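Long-range contact in lipoxygenase (Cyanothece sp., PDB 5EK8), which probably adds molecular oxygen to carbon 9 of polyunsaturated fatty acids with R stereochemistry, using a non-heme iron: residues Q369-I383 against I478-L492. Residues are numbered along the deposited sequence; the frame is centred on the assembly and turned at random.
Sequences QYAVACFRNLRKNPI and IADEWVEIRRFSEDL
Asn377 and Phe488 interlock where helix 369-377 packs roughly antiparallel on helix 482-492, the axes 147° apart and 8.8 Å at closest approach. The packing is knobs-into-holes: Asn377 sits among Glu484, Arg487, Phe488 and Asp491, while Phe488 enters between Tyr370, Ala373, Cys374 and Asn377. With CG anti to the backbone N (chi1 176°), the Phe488 ring lies edge-on to the opposing backbone, its CE1 3.4 Å from Cys374 N; Leu378 CD1 lies over the rim of one face, and Leu492 CD1, from the same helix as Phe488, over that of the other. Leu492 CD2 packs on Ala373 CB at 3.6 Å and reaches the Tyr370 ring obliquely.

Asp491 OD1 takes two donors from opposite faces of its carboxylate: Arg376 NE, in a 2.7 Å salt bridge, and Asn377 ND2, at 2.8 Å and almost straight (178°). Arg376 also pairs with Asp63.

Beyond the end of helix 369-377, the chain folds over Glu484, whose extended side chain accepts the N-H groups of three successive residues, which probably holds the turn in place: OE1 bonds Arg379 N (2.8 Å) and Asn381 N from opposite faces, and OE2 takes Lys380 N on its syn side (2.9 Å). OE2 also accepts from Asn70. Asn381 ND2 donates to Glu481 O at 2.7 Å, while its OD1 caps Ile383 N.

This buried antiparallel helix pair belongs to the largely helical catalytic domain of lipoxygenases; helix 337-377 also carries the iron ligands His359 and His364.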
ATOM      1  N   GLN A 369      -3.170   5.767  -5.522  1.00 40.40           N
ATOM      2  CA  GLN A 369      -3.665   6.603  -6.616  1.00 34.83           C
ATOM      3  C   GLN A 369      -4.398   5.750  -7.648  1.00 35.88           C
ATOM      4  O   GLN A 369      -5.473   6.125  -8.149  1.00 40.56           O
ATOM      5  CB  GLN A 369      -2.517   7.386  -7.270  1.00 35.15           C
ATOM      6  CG  GLN A 369      -1.460   6.557  -7.980  1.00 36.75           C
ATOM      7  CD  GLN A 369      -0.241   7.378  -8.392  1.00 37.11           C
ATOM      8  OE1 GLN A 369      -0.351   8.563  -8.725  1.00 37.34           O
ATOM      9  NE2 GLN A 369       0.933   6.746  -8.367  1.00 36.62           N
ATOM     10  N   TYR A 370      -3.828   4.583  -7.934  1.00 35.05           N
ATOM     11  CA  TYR A 370      -4.449   3.639  -8.842  1.00 31.58           C
ATOM     12  C   TYR A 370      -5.736   3.107  -8.250  1.00 37.55           C
ATOM     13  O   TYR A 370      -6.706   2.891  -8.969  1.00 43.41           O
ATOM     14  CB  TYR A 370      -3.505   2.490  -9.156  1.00 28.92           C
ATOM     15  CG  TYR A 370      -2.318   2.905  -9.976  1.00 35.08           C
ATOM     16  CD1 TYR A 370      -2.452   3.192 -11.335  1.00 40.45           C
ATOM     17  CD2 TYR A 370      -1.061   3.007  -9.401  1.00 38.57           C
ATOM     18  CE1 TYR A 370      -1.361   3.573 -12.096  1.00 40.54           C
ATOM     19  CE2 TYR A 370       0.032   3.388 -10.148  1.00 45.48           C
ATOM     20  CZ  TYR A 370      -0.123   3.669 -11.494  1.00 42.35           C
ATOM     21  OH  TYR A 370       0.980   4.038 -12.223  1.00 43.01           O
ATOM     22  N   ALA A 371      -5.744   2.892  -6.937  1.00 39.94           N
ATOM     23  CA  ALA A 371      -6.961   2.449  -6.260  1.00 47.00           C
ATOM     24  C   ALA A 371      -8.088   3.462  -6.440  1.00 45.81           C
ATOM     25  O   ALA A 371      -9.150   3.141  -6.987  1.00 50.40           O
ATOM     26  CB  ALA A 371      -6.697   2.212  -4.783  1.00 50.97           C
ATOM     27  N   VAL A 372      -7.843   4.688  -5.990  1.00 39.10           N
ATOM     28  CA  VAL A 372      -8.838   5.747  -6.069  1.00 43.03           C
ATOM     29  C   VAL A 372      -9.361   5.931  -7.490  1.00 43.50           C
ATOM     30  O   VAL A 372     -10.574   5.918  -7.711  1.00 43.27           O
ATOM     31  CB  VAL A 372      -8.276   7.086  -5.562  1.00 42.56           C
ATOM     32  CG1 VAL A 372      -9.311   8.179  -5.727  1.00 41.25           C
ATOM     33  CG2 VAL A 372      -7.850   6.963  -4.099  1.00 42.65           C
ATOM     34  N   ALA A 373      -8.451   6.080  -8.452  1.00 46.27           N
ATOM     35  CA  ALA A 373      -8.857   6.223  -9.850  1.00 44.89           C
ATOM     36  C   ALA A 373      -9.715   5.041 -10.312  1.00 53.45           C
ATOM     37  O   ALA A 373     -10.770   5.220 -10.942  1.00 60.21           O
ATOM     38  CB  ALA A 373      -7.642   6.365 -10.735  1.00 40.74           C
ATOM     39  N   CYS A 374      -9.252   3.836  -9.982  1.00 48.15           N
ATOM     40  CA  CYS A 374      -9.924   2.604 -10.371  1.00 45.93           C
ATOM     41  C   CYS A 374     -11.366   2.570  -9.903  1.00 46.99           C
ATOM     42  O   CYS A 374     -12.287   2.429 -10.709  1.00 47.87           O
ATOM     43  CB  CYS A 374      -9.177   1.391  -9.815  1.00 45.71           C
ATOM     44  SG  CYS A 374     -10.085  -0.164  -9.931  1.00 47.31           S
ATOM     45  N   PHE A 375     -11.561   2.696  -8.595  1.00 48.13           N
ATOM     46  CA  PHE A 375     -12.904   2.640  -8.033  1.00 50.14           C
ATOM     47  C   PHE A 375     -13.733   3.840  -8.467  1.00 51.69           C
ATOM     48  O   PHE A 375     -14.961   3.797  -8.438  1.00 53.95           O
ATOM     49  CB  PHE A 375     -12.847   2.551  -6.506  1.00 47.99           C
ATOM     50  CG  PHE A 375     -12.515   1.176  -5.998  1.00 51.57           C
ATOM     51  CD1 PHE A 375     -13.504   0.214  -5.872  1.00 50.23           C
ATOM     52  CD2 PHE A 375     -11.215   0.839  -5.660  1.00 51.11           C
ATOM     53  CE1 PHE A 375     -13.206  -1.049  -5.411  1.00 50.11           C
ATOM     54  CE2 PHE A 375     -10.911  -0.425  -5.200  1.00 48.35           C
ATOM     55  CZ  PHE A 375     -11.908  -1.369  -5.076  1.00 50.26           C
ATOM     56  N   ARG A 376     -13.058   4.908  -8.877  1.00 49.89           N
ATOM     57  CA  ARG A 376     -13.759   6.082  -9.370  1.00 46.25           C
ATOM     58  C   ARG A 376     -14.371   5.839 -10.740  1.00 46.74           C
ATOM     59  O   ARG A 376     -15.479   6.299 -11.007  1.00 48.67           O
ATOM     60  CB  ARG A 376     -12.824   7.287  -9.437  1.00 45.01           C
ATOM     61  CG  ARG A 376     -12.727   8.081  -8.154  1.00 44.26           C
ATOM     62  CD  ARG A 376     -11.724   9.222  -8.302  1.00 40.59           C
ATOM     63  NE  ARG A 376     -12.243  10.303  -9.131  1.00 35.32           N
ATOM     64  CZ  ARG A 376     -12.772  11.420  -8.646  1.00 42.86           C
ATOM     65  NH1 ARG A 376     -12.843  11.606  -7.336  1.00 43.77           N
ATOM     66  NH2 ARG A 376     -13.223  12.355  -9.468  1.00 52.37           N
ATOM     67  N   ASN A 377     -13.663   5.120 -11.609  1.00 49.86           N
ATOM     68  CA  ASN A 377     -14.055   5.106 -13.021  1.00 50.92           C
ATOM     69  C   ASN A 377     -14.318   3.743 -13.669  1.00 55.07           C
ATOM     70  O   ASN A 377     -14.780   3.684 -14.809  1.00 57.25           O
ATOM     71  CB  ASN A 377     -12.987   5.838 -13.841  1.00 45.55           C
ATOM     72  CG  ASN A 377     -12.764   7.263 -13.367  1.00 46.16           C
ATOM     73  OD1 ASN A 377     -13.542   8.161 -13.681  1.00 50.25           O
ATOM     74  ND2 ASN A 377     -11.692   7.477 -12.611  1.00 42.34           N
ATOM     75  N   LEU A 378     -14.036   2.653 -12.963  1.00 55.35           N
ATOM     76  CA  LEU A 378     -14.182   1.326 -13.561  1.00 55.13           C
ATOM     77  C   LEU A 378     -15.403   0.576 -13.034  1.00 56.04           C
ATOM     78  O   LEU A 378     -15.392   0.072 -11.911  1.00 58.46           O
ATOM     79  CB  LEU A 378     -12.917   0.497 -13.325  1.00 54.59           C
ATOM     80  CG  LEU A 378     -11.654   1.057 -13.981  1.00 54.93           C
ATOM     81  CD1 LEU A 378     -10.469   0.123 -13.773  1.00 53.06           C
ATOM     82  CD2 LEU A 378     -11.895   1.315 -15.466  1.00 56.45           C
ATOM     83  N   ARG A 379     -16.447   0.498 -13.857  1.00 56.24           N
ATOM     84  CA  ARG A 379     -17.685  -0.190 -13.483  1.00 55.85           C
ATOM     85  C   ARG A 379     -18.117  -1.236 -14.514  1.00 60.61           C
ATOM     86  O   ARG A 379     -18.030  -2.438 -14.261  1.00 63.29           O
ATOM     87  CB  ARG A 379     -18.811   0.824 -13.275  1.00 50.55           C
ATOM     88  CG  ARG A 379     -18.921   1.309 -11.849  1.00 46.14           C
ATOM     89  CD  ARG A 379     -19.662   2.624 -11.750  1.00 46.39           C
ATOM     90  NE  ARG A 379     -18.912   3.551 -10.916  1.00 55.77           N
ATOM     91  CZ  ARG A 379     -18.350   4.669 -11.359  1.00 62.72           C
ATOM     92  NH1 ARG A 379     -17.677   5.444 -10.524  1.00 66.70           N
ATOM     93  NH2 ARG A 379     -18.473   5.017 -12.631  1.00 61.85           N
ATOM     94  N   LYS A 380     -18.589  -0.776 -15.672  1.00 60.08           N
ATOM     95  CA  LYS A 380     -19.026  -1.681 -16.736  1.00 60.94           C
ATOM     96  C   LYS A 380     -17.859  -2.394 -17.417  1.00 60.30           C
ATOM     97  O   LYS A 380     -18.015  -3.499 -17.944  1.00 59.27           O
ATOM     98  CB  LYS A 380     -19.840  -0.922 -17.786  1.00 64.23           C
ATOM     99  CG  LYS A 380     -21.237  -0.539 -17.336  1.00 66.38           C
ATOM    100  CD  LYS A 380     -22.136  -0.283 -18.538  1.00 69.63           C
ATOM    101  CE  LYS A 380     -23.556   0.059 -18.116  1.00 70.62           C
ATOM    102  NZ  LYS A 380     -24.475   0.120 -19.283  1.00 69.81           N
ATOM    103  N   ASN A 381     -16.690  -1.761 -17.399  1.00 56.07           N
ATOM    104  CA  ASN A 381     -15.516  -2.313 -18.066  1.00 55.63           C
ATOM    105  C   ASN A 381     -14.884  -3.471 -17.285  1.00 54.96           C
ATOM    106  O   ASN A 381     -14.506  -3.316 -16.123  1.00 54.57           O
ATOM    107  CB  ASN A 381     -14.483  -1.212 -18.306  1.00 52.92           C
ATOM    108  CG  ASN A 381     -13.476  -1.582 -19.375  1.00 54.17           C
ATOM    109  OD1 ASN A 381     -12.806  -2.612 -19.285  1.00 53.12           O
ATOM    110  ND2 ASN A 381     -13.375  -0.748 -20.404  1.00 55.90           N
ATOM    111  N   PRO A 382     -14.772  -4.641 -17.932  1.00 54.89           N
ATOM    112  CA  PRO A 382     -14.221  -5.883 -17.378  1.00 55.87           C
ATOM    113  C   PRO A 382     -12.900  -5.703 -16.636  1.00 58.43           C
ATOM    114  O   PRO A 382     -12.614  -6.480 -15.727  1.00 66.13           O
ATOM    115  CB  PRO A 382     -14.013  -6.770 -18.618  1.00 57.51           C
ATOM    116  CG  PRO A 382     -14.511  -5.977 -19.795  1.00 60.67           C
ATOM    117  CD  PRO A 382     -15.343  -4.858 -19.268  1.00 57.92           C
ATOM    118  N   ILE A 383     -12.115  -4.698 -17.015  1.00 52.06           N
ATOM    119  CA  ILE A 383     -10.840  -4.428 -16.354  1.00 51.09           C
ATOM    120  C   ILE A 383     -11.046  -4.175 -14.853  1.00 50.68           C
ATOM    121  O   ILE A 383     -10.171  -4.477 -14.033  1.00 50.59           O
ATOM    122  CB  ILE A 383     -10.118  -3.237 -17.013  1.00 50.47           C
ATOM    123  CG1 ILE A 383      -9.657  -3.628 -18.416  1.00 48.65           C
ATOM    124  CG2 ILE A 383      -8.909  -2.806 -16.200  1.00 51.46           C
ATOM    125  CD1 ILE A 383      -8.675  -4.777 -18.424  1.00 46.26           C
ATOM    126  N   ILE A 478     -14.204  -4.835 -23.225  1.00 60.58           N
ATOM    127  CA  ILE A 478     -13.166  -3.868 -22.883  1.00 60.85           C
ATOM    128  C   ILE A 478     -13.188  -2.686 -23.850  1.00 62.72           C
ATOM    129  O   ILE A 478     -13.052  -1.533 -23.438  1.00 63.65           O
ATOM    130  CB  ILE A 478     -11.763  -4.513 -22.885  1.00 61.51           C
ATOM    131  CG1 ILE A 478     -11.612  -5.467 -21.701  1.00 59.72           C
ATOM    132  CG2 ILE A 478     -10.674  -3.450 -22.825  1.00 61.93           C
ATOM    133  CD1 ILE A 478     -10.242  -6.093 -21.595  1.00 60.83           C
ATOM    134  N   ALA A 479     -13.380  -2.973 -25.135  1.00 63.97           N
ATOM    135  CA  ALA A 479     -13.450  -1.921 -26.150  1.00 61.18           C
ATOM    136  C   ALA A 479     -14.760  -1.132 -26.084  1.00 63.95           C
ATOM    137  O   ALA A 479     -14.761   0.089 -26.227  1.00 68.35           O
ATOM    138  CB  ALA A 479     -13.269  -2.514 -27.538  1.00 57.64           C
ATOM    139  N   ASP A 480     -15.868  -1.836 -25.867  1.00 64.24           N
ATOM    140  CA  ASP A 480     -17.194  -1.219 -25.826  1.00 62.36           C
ATOM    141  C   ASP A 480     -17.319  -0.149 -24.743  1.00 61.16           C
ATOM    142  O   ASP A 480     -18.055   0.824 -24.902  1.00 64.23           O
ATOM    143  CB  ASP A 480     -18.277  -2.283 -25.612  1.00 62.30           C
ATOM    144  CG  ASP A 480     -18.573  -3.081 -26.867  1.00 63.84           C
ATOM    145  OD1 ASP A 480     -18.044  -2.722 -27.939  1.00 60.27           O
ATOM    146  OD2 ASP A 480     -19.345  -4.062 -26.782  1.00 67.07           O
ATOM    147  N   GLU A 481     -16.604  -0.336 -23.641  1.00 60.84           N
ATOM    148  CA  GLU A 481     -16.665   0.602 -22.529  1.00 62.46           C
ATOM    149  C   GLU A 481     -15.293   1.202 -22.257  1.00 59.86           C
ATOM    150  O   GLU A 481     -14.878   1.352 -21.107  1.00 58.55           O
ATOM    151  CB  GLU A 481     -17.212  -0.086 -21.277  1.00 68.77           C
ATOM    152  CG  GLU A 481     -18.668  -0.520 -21.393  1.00 74.63           C
ATOM    153  CD  GLU A 481     -19.639   0.656 -21.444  1.00 82.08           C
ATOM    154  OE1 GLU A 481     -19.192   1.823 -21.330  1.00 81.74           O
ATOM    155  OE2 GLU A 481     -20.857   0.409 -21.596  1.00 86.13           O
ATOM    156  N   TRP A 482     -14.602   1.550 -23.337  1.00 59.14           N
ATOM    157  CA  TRP A 482     -13.254   2.096 -23.262  1.00 57.17           C
ATOM    158  C   TRP A 482     -13.244   3.493 -22.642  1.00 55.56           C
ATOM    159  O   TRP A 482     -12.225   3.945 -22.105  1.00 57.08           O
ATOM    160  CB  TRP A 482     -12.630   2.127 -24.658  1.00 58.62           C
ATOM    161  CG  TRP A 482     -11.225   2.613 -24.674  1.00 57.36           C
ATOM    162  CD1 TRP A 482     -10.794   3.871 -24.988  1.00 55.81           C
ATOM    163  CD2 TRP A 482     -10.054   1.854 -24.360  1.00 56.43           C
ATOM    164  NE1 TRP A 482      -9.428   3.940 -24.887  1.00 56.51           N
ATOM    165  CE2 TRP A 482      -8.949   2.715 -24.504  1.00 56.09           C
ATOM    166  CE3 TRP A 482      -9.834   0.528 -23.969  1.00 58.66           C
ATOM    167  CZ2 TRP A 482      -7.640   2.295 -24.270  1.00 56.95           C
ATOM    168  CZ3 TRP A 482      -8.533   0.114 -23.735  1.00 60.01           C
ATOM    169  CH2 TRP A 482      -7.453   0.994 -23.889  1.00 58.17           C
ATOM    170  N   VAL A 483     -14.387   4.168 -22.715  1.00 52.65           N
ATOM    171  CA  VAL A 483     -14.550   5.493 -22.128  1.00 56.43           C
ATOM    172  C   VAL A 483     -14.166   5.480 -20.650  1.00 55.68           C
ATOM    173  O   VAL A 483     -13.552   6.426 -20.141  1.00 57.93           O
ATOM    174  CB  VAL A 483     -15.996   5.997 -22.297  1.00 57.86           C
ATOM    175  CG1 VAL A 483     -16.253   7.224 -21.432  1.00 55.03           C
ATOM    176  CG2 VAL A 483     -16.274   6.300 -23.761  1.00 60.22           C
ATOM    177  N   GLU A 484     -14.512   4.389 -19.975  1.00 52.44           N
ATOM    178  CA  GLU A 484     -14.139   4.205 -18.579  1.00 49.77           C
ATOM    179  C   GLU A 484     -12.619   4.193 -18.439  1.00 45.19           C
ATOM    180  O   GLU A 484     -12.071   4.803 -17.523  1.00 41.88           O
ATOM    181  CB  GLU A 484     -14.745   2.911 -18.015  1.00 48.42           C
ATOM    182  CG  GLU A 484     -16.261   2.954 -17.880  1.00 51.04           C
ATOM    183  CD  GLU A 484     -16.810   1.862 -16.972  1.00 56.87           C
ATOM    184  OE1 GLU A 484     -16.032   0.974 -16.563  1.00 60.80           O
ATOM    185  OE2 GLU A 484     -18.024   1.893 -16.665  1.00 54.41           O
ATOM    186  N   ILE A 485     -11.941   3.510 -19.357  1.00 44.72           N
ATOM    187  CA  ILE A 485     -10.480   3.488 -19.347  1.00 48.24           C
ATOM    188  C   ILE A 485      -9.916   4.890 -19.537  1.00 50.30           C
ATOM    189  O   ILE A 485      -8.918   5.255 -18.910  1.00 50.14           O
ATOM    190  CB  ILE A 485      -9.907   2.564 -20.434  1.00 47.29           C
ATOM    191  CG1 ILE A 485     -10.435   1.137 -20.247  1.00 50.13           C
ATOM    192  CG2 ILE A 485      -8.386   2.595 -20.409  1.00 33.82           C
ATOM    193  CD1 ILE A 485     -10.181   0.556 -18.865  1.00 47.15           C
ATOM    194  N   ARG A 486     -10.563   5.683 -20.385  1.00 49.15           N
ATOM    195  CA  ARG A 486     -10.106   7.052 -20.589  1.00 48.59           C
ATOM    196  C   ARG A 486     -10.266   7.893 -19.325  1.00 49.26           C
ATOM    197  O   ARG A 486      -9.348   8.615 -18.944  1.00 51.73           O
ATOM    198  CB  ARG A 486     -10.844   7.720 -21.749  1.00 53.37           C
ATOM    199  CG  ARG A 486     -10.319   9.118 -22.051  1.00 53.87           C
ATOM    200  CD  ARG A 486     -10.953   9.743 -23.282  1.00 59.11           C
ATOM    201  NE  ARG A 486     -10.337  11.034 -23.581  1.00 62.54           N
ATOM    202  CZ  ARG A 486     -10.538  11.728 -24.696  1.00 64.65           C
ATOM    203  NH1 ARG A 486     -11.346  11.264 -25.640  1.00 63.29           N
ATOM    204  NH2 ARG A 486      -9.926  12.890 -24.867  1.00 69.03           N
ATOM    205  N   ARG A 487     -11.427   7.808 -18.680  1.00 45.62           N
ATOM    206  CA  ARG A 487     -11.664   8.566 -17.450  1.00 48.87           C
ATOM    207  C   ARG A 487     -10.693   8.144 -16.351  1.00 52.31           C
ATOM    208  O   ARG A 487     -10.209   8.973 -15.576  1.00 56.59           O
ATOM    209  CB  ARG A 487     -13.107   8.391 -16.981  1.00 50.83           C
ATOM    210  CG  ARG A 487     -14.117   8.998 -17.934  1.00 59.39           C
ATOM    211  CD  ARG A 487     -13.870  10.491 -18.112  1.00 64.67           C
ATOM    212  NE  ARG A 487     -14.653  11.041 -19.211  1.00 72.95           N
ATOM    213  CZ  ARG A 487     -14.199  11.177 -20.453  1.00 79.94           C
ATOM    214  NH1 ARG A 487     -12.960  10.808 -20.747  1.00 81.65           N
ATOM    215  NH2 ARG A 487     -14.980  11.684 -21.397  1.00 82.98           N
ATOM    216  N   PHE A 488     -10.419   6.845 -16.309  1.00 48.30           N
ATOM    217  CA  PHE A 488      -9.429   6.241 -15.421  1.00 46.56           C
ATOM    218  C   PHE A 488      -8.053   6.883 -15.628  1.00 48.98           C
ATOM    219  O   PHE A 488      -7.430   7.405 -14.687  1.00 54.36           O
ATOM    220  CB  PHE A 488      -9.393   4.728 -15.684  1.00 43.54           C
ATOM    221  CG  PHE A 488      -8.347   3.976 -14.909  1.00 40.40           C
ATOM    222  CD1 PHE A 488      -8.399   3.898 -13.527  1.00 41.66           C
ATOM    223  CD2 PHE A 488      -7.338   3.299 -15.571  1.00 40.84           C
ATOM    224  CE1 PHE A 488      -7.443   3.179 -12.816  1.00 39.13           C
ATOM    225  CE2 PHE A 488      -6.379   2.579 -14.867  1.00 40.50           C
ATOM    226  CZ  PHE A 488      -6.433   2.518 -13.488  1.00 35.34           C
ATOM    227  N   SER A 489      -7.602   6.857 -16.878  1.00 43.43           N
ATOM    228  CA  SER A 489      -6.335   7.455 -17.273  1.00 48.78           C
ATOM    229  C   SER A 489      -6.256   8.933 -16.878  1.00 52.54           C
ATOM    230  O   SER A 489      -5.276   9.381 -16.273  1.00 50.13           O
ATOM    231  CB  SER A 489      -6.140   7.294 -18.785  1.00 51.00           C
ATOM    232  OG  SER A 489      -5.024   8.029 -19.251  1.00 54.32           O
ATOM    233  N   GLU A 490      -7.304   9.677 -17.217  1.00 54.80           N
ATOM    234  CA  GLU A 490      -7.360  11.109 -16.956  1.00 51.47           C
ATOM    235  C   GLU A 490      -7.276  11.413 -15.468  1.00 47.39           C
ATOM    236  O   GLU A 490      -6.546  12.305 -15.065  1.00 44.42           O
ATOM    237  CB  GLU A 490      -8.635  11.711 -17.548  1.00 52.28           C
ATOM    238  CG  GLU A 490      -8.640  11.762 -19.067  1.00 51.64           C
ATOM    239  CD  GLU A 490      -9.947  12.276 -19.631  1.00 53.11           C
ATOM    240  OE1 GLU A 490     -10.140  12.182 -20.862  1.00 55.29           O
ATOM    241  OE2 GLU A 490     -10.781  12.771 -18.844  1.00 53.30           O
ATOM    242  N   ASP A 491      -8.013  10.664 -14.652  1.00 46.57           N
ATOM    243  CA  ASP A 491      -7.952  10.846 -13.205  1.00 45.76           C
ATOM    244  C   ASP A 491      -6.543  10.575 -12.675  1.00 40.49           C
ATOM    245  O   ASP A 491      -6.014  11.347 -11.855  1.00 36.68           O
ATOM    246  CB  ASP A 491      -8.970   9.942 -12.509  1.00 51.18           C
ATOM    247  CG  ASP A 491     -10.261  10.672 -12.168  1.00 56.05           C
ATOM    248  OD1 ASP A 491     -11.180  10.032 -11.611  1.00 57.91           O
ATOM    249  OD2 ASP A 491     -10.354  11.887 -12.445  1.00 58.67           O
ATOM    250  N   LEU A 492      -5.935   9.490 -13.160  1.00 39.54           N
ATOM    251  CA  LEU A 492      -4.546   9.172 -12.812  1.00 39.85           C
ATOM    252  C   LEU A 492      -3.577  10.319 -13.107  1.00 46.82           C
ATOM    253  O   LEU A 492      -2.873  10.787 -12.210  1.00 47.66           O
ATOM    254  CB  LEU A 492      -4.079   7.916 -13.548  1.00 37.03           C
ATOM    255  CG  LEU A 492      -4.671   6.600 -13.049  1.00 45.84           C
ATOM    256  CD1 LEU A 492      -4.376   5.476 -14.035  1.00 46.20           C
ATOM    257  CD2 LEU A 492      -4.147   6.261 -11.644  1.00 48.52           C
TER